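Local coordinates for protein Uly1 (Catenovulum maritimum, PDB 7DRQ) that probably cleaves the algal polysaccharide ulvan by a lyase reaction, as a calcium-binding member of polysaccharide lyase family 24, at residues L283-D291 / P335-T346. Numbering follows the deposited sequence.
Sequences LPDRFRAQD and PDATAKDQVSIT. With CA (calcium ion), chain E.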
loop_
_atom_site.group_PDB
_atom_site.type_symbol
_atom_site.label_atom_id
_atom_site.label_comp_id
_atom_site.label_asym_id
_atom_site.label_seq_id
_atom_site.Cartn_x
_atom_site.Cartn_y
_atom_site.Cartn_z
ATOM N N LEU A 283 5.748 0.016 -24.436
ATOM C CA LEU A 283 5.854 -0.161 -25.877
ATOM C C LEU A 283 4.749 0.617 -26.578
ATOM O O LEU A 283 3.640 0.739 -26.052
ATOM C CB LEU A 283 5.722 -1.627 -26.244
ATOM C CG LEU A 283 6.809 -2.571 -25.769
ATOM C CD1 LEU A 283 6.249 -3.984 -25.731
ATOM C CD2 LEU A 283 7.996 -2.473 -26.719
ATOM N N PRO A 284 5.005 1.133 -27.783
ATOM C CA PRO A 284 3.902 1.717 -28.556
ATOM C C PRO A 284 3.031 0.594 -29.092
ATOM O O PRO A 284 3.358 -0.030 -30.105
ATOM C CB PRO A 284 4.614 2.495 -29.673
ATOM C CG PRO A 284 5.929 1.791 -29.842
ATOM C CD PRO A 284 6.289 1.178 -28.503
ATOM N N ASP A 285 1.944 0.295 -28.394
ATOM C CA ASP A 285 1.181 -0.904 -28.677
ATOM C C ASP A 285 -0.257 -0.679 -28.226
ATOM O O ASP A 285 -0.665 0.447 -27.933
ATOM C CB ASP A 285 1.818 -2.124 -28.000
ATOM C CG ASP A 285 1.855 -2.004 -26.474
ATOM O OD1 ASP A 285 1.284 -1.041 -25.917
ATOM O OD2 ASP A 285 2.479 -2.870 -25.836
ATOM N N ARG A 286 -1.021 -1.762 -28.155
ATOM C CA ARG A 286 -2.419 -1.681 -27.753
ATOM C C ARG A 286 -2.595 -1.357 -26.273
ATOM O O ARG A 286 -3.718 -1.049 -25.858
ATOM C CB ARG A 286 -3.119 -3.000 -28.061
ATOM C CG ARG A 286 -2.552 -4.172 -27.270
ATOM C CD ARG A 286 -3.057 -5.519 -27.765
ATOM N NE ARG A 286 -4.495 -5.706 -27.570
ATOM C CZ ARG A 286 -5.028 -6.833 -27.111
ATOM N NH1 ARG A 286 -4.241 -7.864 -26.799
ATOM N NH2 ARG A 286 -6.339 -6.943 -26.978
ATOM N N PHE A 287 -1.534 -1.415 -25.471
ATOM C CA PHE A 287 -1.644 -1.262 -24.016
ATOM C C PHE A 287 -1.323 0.183 -23.632
ATOM O O PHE A 287 -0.172 0.612 -23.696
ATOM C CB PHE A 287 -0.727 -2.256 -23.304
ATOM C CG PHE A 287 -1.110 -3.687 -23.541
ATOM C CD1 PHE A 287 -2.249 -4.223 -22.941
ATOM C CD2 PHE A 287 -0.364 -4.489 -24.391
ATOM C CE1 PHE A 287 -2.616 -5.541 -23.170
ATOM C CE2 PHE A 287 -0.735 -5.807 -24.634
ATOM C CZ PHE A 287 -1.860 -6.332 -24.033
ATOM N N ARG A 288 -2.354 0.932 -23.248
ATOM C CA ARG A 288 -2.161 2.312 -22.809
ATOM C C ARG A 288 -1.212 2.388 -21.623
ATOM O O ARG A 288 -0.429 3.338 -21.500
ATOM C CB ARG A 288 -3.512 2.921 -22.440
ATOM C CG ARG A 288 -3.436 4.337 -21.934
ATOM C CD ARG A 288 -4.846 4.867 -21.670
ATOM N NE ARG A 288 -4.809 6.187 -21.052
ATOM C CZ ARG A 288 -5.416 6.504 -19.916
ATOM N NH1 ARG A 288 -6.124 5.598 -19.258
ATOM N NH2 ARG A 288 -5.328 7.740 -19.446
ATOM N N ALA A 289 -1.282 1.401 -20.730
ATOM C CA ALA A 289 -0.464 1.389 -19.526
ATOM C C ALA A 289 0.001 -0.031 -19.252
ATOM O O ALA A 289 0.875 -0.538 -19.962
ATOM C CB ALA A 289 -1.236 1.975 -18.342
ATOM N N GLN A 290 -0.601 -0.712 -18.272
ATOM C CA GLN A 290 -0.090 -2.038 -17.925
ATOM C C GLN A 290 -0.561 -3.108 -18.907
ATOM O O GLN A 290 -1.514 -2.930 -19.677
ATOM C CB GLN A 290 -0.501 -2.422 -16.496
ATOM C CG GLN A 290 0.366 -1.835 -15.380
ATOM C CD GLN A 290 0.033 -0.401 -15.066
ATOM O OE1 GLN A 290 0.577 0.529 -15.668
ATOM N NE2 GLN A 290 -0.870 -0.196 -14.094
ATOM N N ASP A 291 0.126 -4.244 -18.854
ATOM C CA ASP A 291 -0.243 -5.444 -19.592
ATOM C C ASP A 291 0.049 -6.651 -18.713
ATOM O O ASP A 291 0.834 -6.580 -17.765
ATOM C CB ASP A 291 0.522 -5.558 -20.937
ATOM C CG ASP A 291 1.996 -5.920 -20.749
ATOM O OD1 ASP A 291 2.307 -7.128 -20.729
ATOM O OD2 ASP A 291 2.839 -4.998 -20.626
ATOM N N PRO A 335 -10.380 -8.942 -27.006
ATOM C CA PRO A 335 -9.502 -9.506 -28.045
ATOM C C PRO A 335 -9.517 -8.733 -29.346
ATOM O O PRO A 335 -8.588 -8.895 -30.140
ATOM C CB PRO A 335 -10.046 -10.926 -28.233
ATOM C CG PRO A 335 -11.463 -10.846 -27.804
ATOM C CD PRO A 335 -11.539 -9.806 -26.726
ATOM N N ASP A 336 -10.523 -7.892 -29.592
ATOM C CA ASP A 336 -10.565 -7.075 -30.801
ATOM C C ASP A 336 -10.039 -5.665 -30.581
ATOM O O ASP A 336 -10.032 -4.864 -31.523
ATOM C CB ASP A 336 -11.994 -7.004 -31.346
ATOM C CG ASP A 336 -12.472 -8.331 -31.897
ATOM O OD1 ASP A 336 -11.648 -9.060 -32.488
ATOM O OD2 ASP A 336 -13.670 -8.643 -31.735
ATOM N N ALA A 337 -9.613 -5.338 -29.360
ATOM C CA ALA A 337 -9.151 -3.992 -29.032
ATOM C C ALA A 337 -7.657 -3.931 -29.320
ATOM O O ALA A 337 -6.812 -4.023 -28.426
ATOM C CB ALA A 337 -9.466 -3.648 -27.579
ATOM N N THR A 338 -7.337 -3.772 -30.613
ATOM C CA THR A 338 -5.962 -3.846 -31.109
ATOM C C THR A 338 -5.359 -2.499 -31.475
ATOM O O THR A 338 -4.164 -2.447 -31.797
ATOM C CB THR A 338 -5.885 -4.734 -32.359
ATOM O OG1 THR A 338 -6.916 -4.343 -33.274
ATOM C CG2 THR A 338 -6.059 -6.195 -31.996
ATOM N N ALA A 339 -6.149 -1.431 -31.496
ATOM C CA ALA A 339 -5.603 -0.128 -31.838
ATOM C C ALA A 339 -4.716 0.373 -30.712
ATOM O O ALA A 339 -4.753 -0.124 -29.581
ATOM C CB ALA A 339 -6.721 0.880 -32.123
ATOM N N LYS A 340 -3.888 1.360 -31.037
ATOM C CA LYS A 340 -2.987 1.901 -30.026
ATOM C C LYS A 340 -3.763 2.338 -28.798
ATOM O O LYS A 340 -4.799 3.002 -28.904
ATOM C CB LYS A 340 -2.181 3.066 -30.583
ATOM C CG LYS A 340 -1.175 2.632 -31.586
ATOM C CD LYS A 340 -0.131 1.710 -30.974
ATOM C CE LYS A 340 0.734 1.140 -32.060
ATOM N NZ LYS A 340 1.345 2.274 -32.812
ATOM N N ASP A 341 -3.264 1.927 -27.638
ATOM C CA ASP A 341 -3.780 2.312 -26.326
ATOM C C ASP A 341 -5.214 1.853 -26.067
ATOM O O ASP A 341 -5.809 2.270 -25.071
ATOM C CB ASP A 341 -3.683 3.827 -26.120
ATOM C CG ASP A 341 -2.251 4.316 -26.105
ATOM O OD1 ASP A 341 -1.346 3.477 -25.926
ATOM O OD2 ASP A 341 -2.036 5.534 -26.271
ATOM N N GLN A 342 -5.774 0.972 -26.904
ATOM C CA GLN A 342 -7.185 0.595 -26.750
ATOM C C GLN A 342 -7.449 -0.270 -25.518
ATOM O O GLN A 342 -8.589 -0.319 -25.051
ATOM C CB GLN A 342 -7.690 -0.138 -27.999
ATOM C CG GLN A 342 -9.219 -0.054 -28.189
ATOM C CD GLN A 342 -9.699 -0.649 -29.506
ATOM O OE1 GLN A 342 -8.912 -0.876 -30.421
ATOM N NE2 GLN A 342 -11.007 -0.910 -29.600
ATOM N N VAL A 343 -6.441 -0.967 -24.994
ATOM C CA VAL A 343 -6.564 -1.709 -23.740
ATOM C C VAL A 343 -5.901 -0.875 -22.656
ATOM O O VAL A 343 -4.677 -0.690 -22.664
ATOM C CB VAL A 343 -5.921 -3.097 -23.815
ATOM C CG1 VAL A 343 -6.138 -3.857 -22.479
ATOM C CG2 VAL A 343 -6.455 -3.891 -24.993
ATOM N N SER A 344 -6.697 -0.388 -21.705
ATOM C CA SER A 344 -6.213 0.524 -20.682
ATOM C C SER A 344 -6.329 -0.192 -19.342
ATOM O O SER A 344 -7.439 -0.427 -18.850
ATOM C CB SER A 344 -6.996 1.837 -20.690
ATOM O OG SER A 344 -6.575 2.686 -19.634
ATOM N N ILE A 345 -5.181 -0.569 -18.782
ATOM C CA ILE A 345 -5.095 -1.202 -17.474
ATOM C C ILE A 345 -4.299 -0.258 -16.587
ATOM O O ILE A 345 -3.082 -0.116 -16.761
ATOM C CB ILE A 345 -4.429 -2.581 -17.545
ATOM C CG1 ILE A 345 -5.225 -3.514 -18.466
ATOM C CG2 ILE A 345 -4.274 -3.176 -16.146
ATOM C CD1 ILE A 345 -4.438 -4.764 -18.851
ATOM N N THR A 346 -4.974 0.371 -15.616
ATOM C CA THR A 346 -4.344 1.386 -14.788
ATOM C C THR A 346 -4.528 1.148 -13.296
ATOM O O THR A 346 -4.006 1.924 -12.494
ATOM C CB THR A 346 -4.887 2.785 -15.145
ATOM O OG1 THR A 346 -6.316 2.763 -15.127
ATOM C CG2 THR A 346 -4.415 3.192 -16.541
HETATM CA CA CA E . 2.069 0.689 -24.332
HETATM O O HOH W 1 3.155 -1.406 -23.593
HETATM O O HOH W 2 1.002 2.193 -26.087
HETATM O O HOH W 3 -2.897 -0.886 -20.523
HETATM O O HOH W 4 2.407 0.969 -21.857
HETATM O O HOH W 5 -1.481 2.710 -13.230
HETATM O O HOH W 6 3.056 2.744 -23.962
#
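Arg286 holds Val343 N with its backbone O and Ala337 O with its guanidinium. The backbone O accepts from Val343 N at 2.9 Å, with the donor nearly in line with the C=O bond, while the side chain bends at chi3 (-65°) to set NE and NH2 side-on against Ala337 O. The NE bond is the shorter, 3.0 Å against 3.3 Å for NH2 to the same oxygen, which lies in the guanidinium plane although both nitrogens approach from one face of the carbonyl. NH2 also donates to Gly331 O, and Val343 CG2 packs obliquely against the group. Replacing Arg286 by alanine removes both donors, and Ala337 O and Gly331 O would probably lose these partners, leaving the turn centred on Ala337 freer to shift.

The backbones pair too: Asp341 N donates to Asp285 O (3.0 Å, 166° at the hydrogen), Arg288 N to Val343 O and Gln290 N to Ile345 O. The Phe287–Val343 bridge is flanked by one water that accepts from Ala289 N and Ile345 N and donates to Gln290 O and Val343 O; Val343 O thus accepts from both this water and Arg288 N. The extended Arg288 side chain offers NH1 to Ser344 OG (3.0 Å), in the guanidinium plane.

Calcium ties together the 283-291 loop: Leu283 O, Asp285 OD1 (2.5 Å) and Phe287 O bind it along with four waters, and OD1 also takes Phe287 N in an Asx turn. One metal-bound water donates to Asp341 OD1 (2.7 Å), linking the ion to 335-346.

The contact lies within the BNR-repeat region, consistent with a beta-propeller, and joins two antiparallel sheets: 283-291 leads into strand 290-298, which pairs with strand 272-280, whereas Val343 and Ser344 lie in a short strand beside strand 359-369, whose Trp368 makes a cation-pi contact with Arg288.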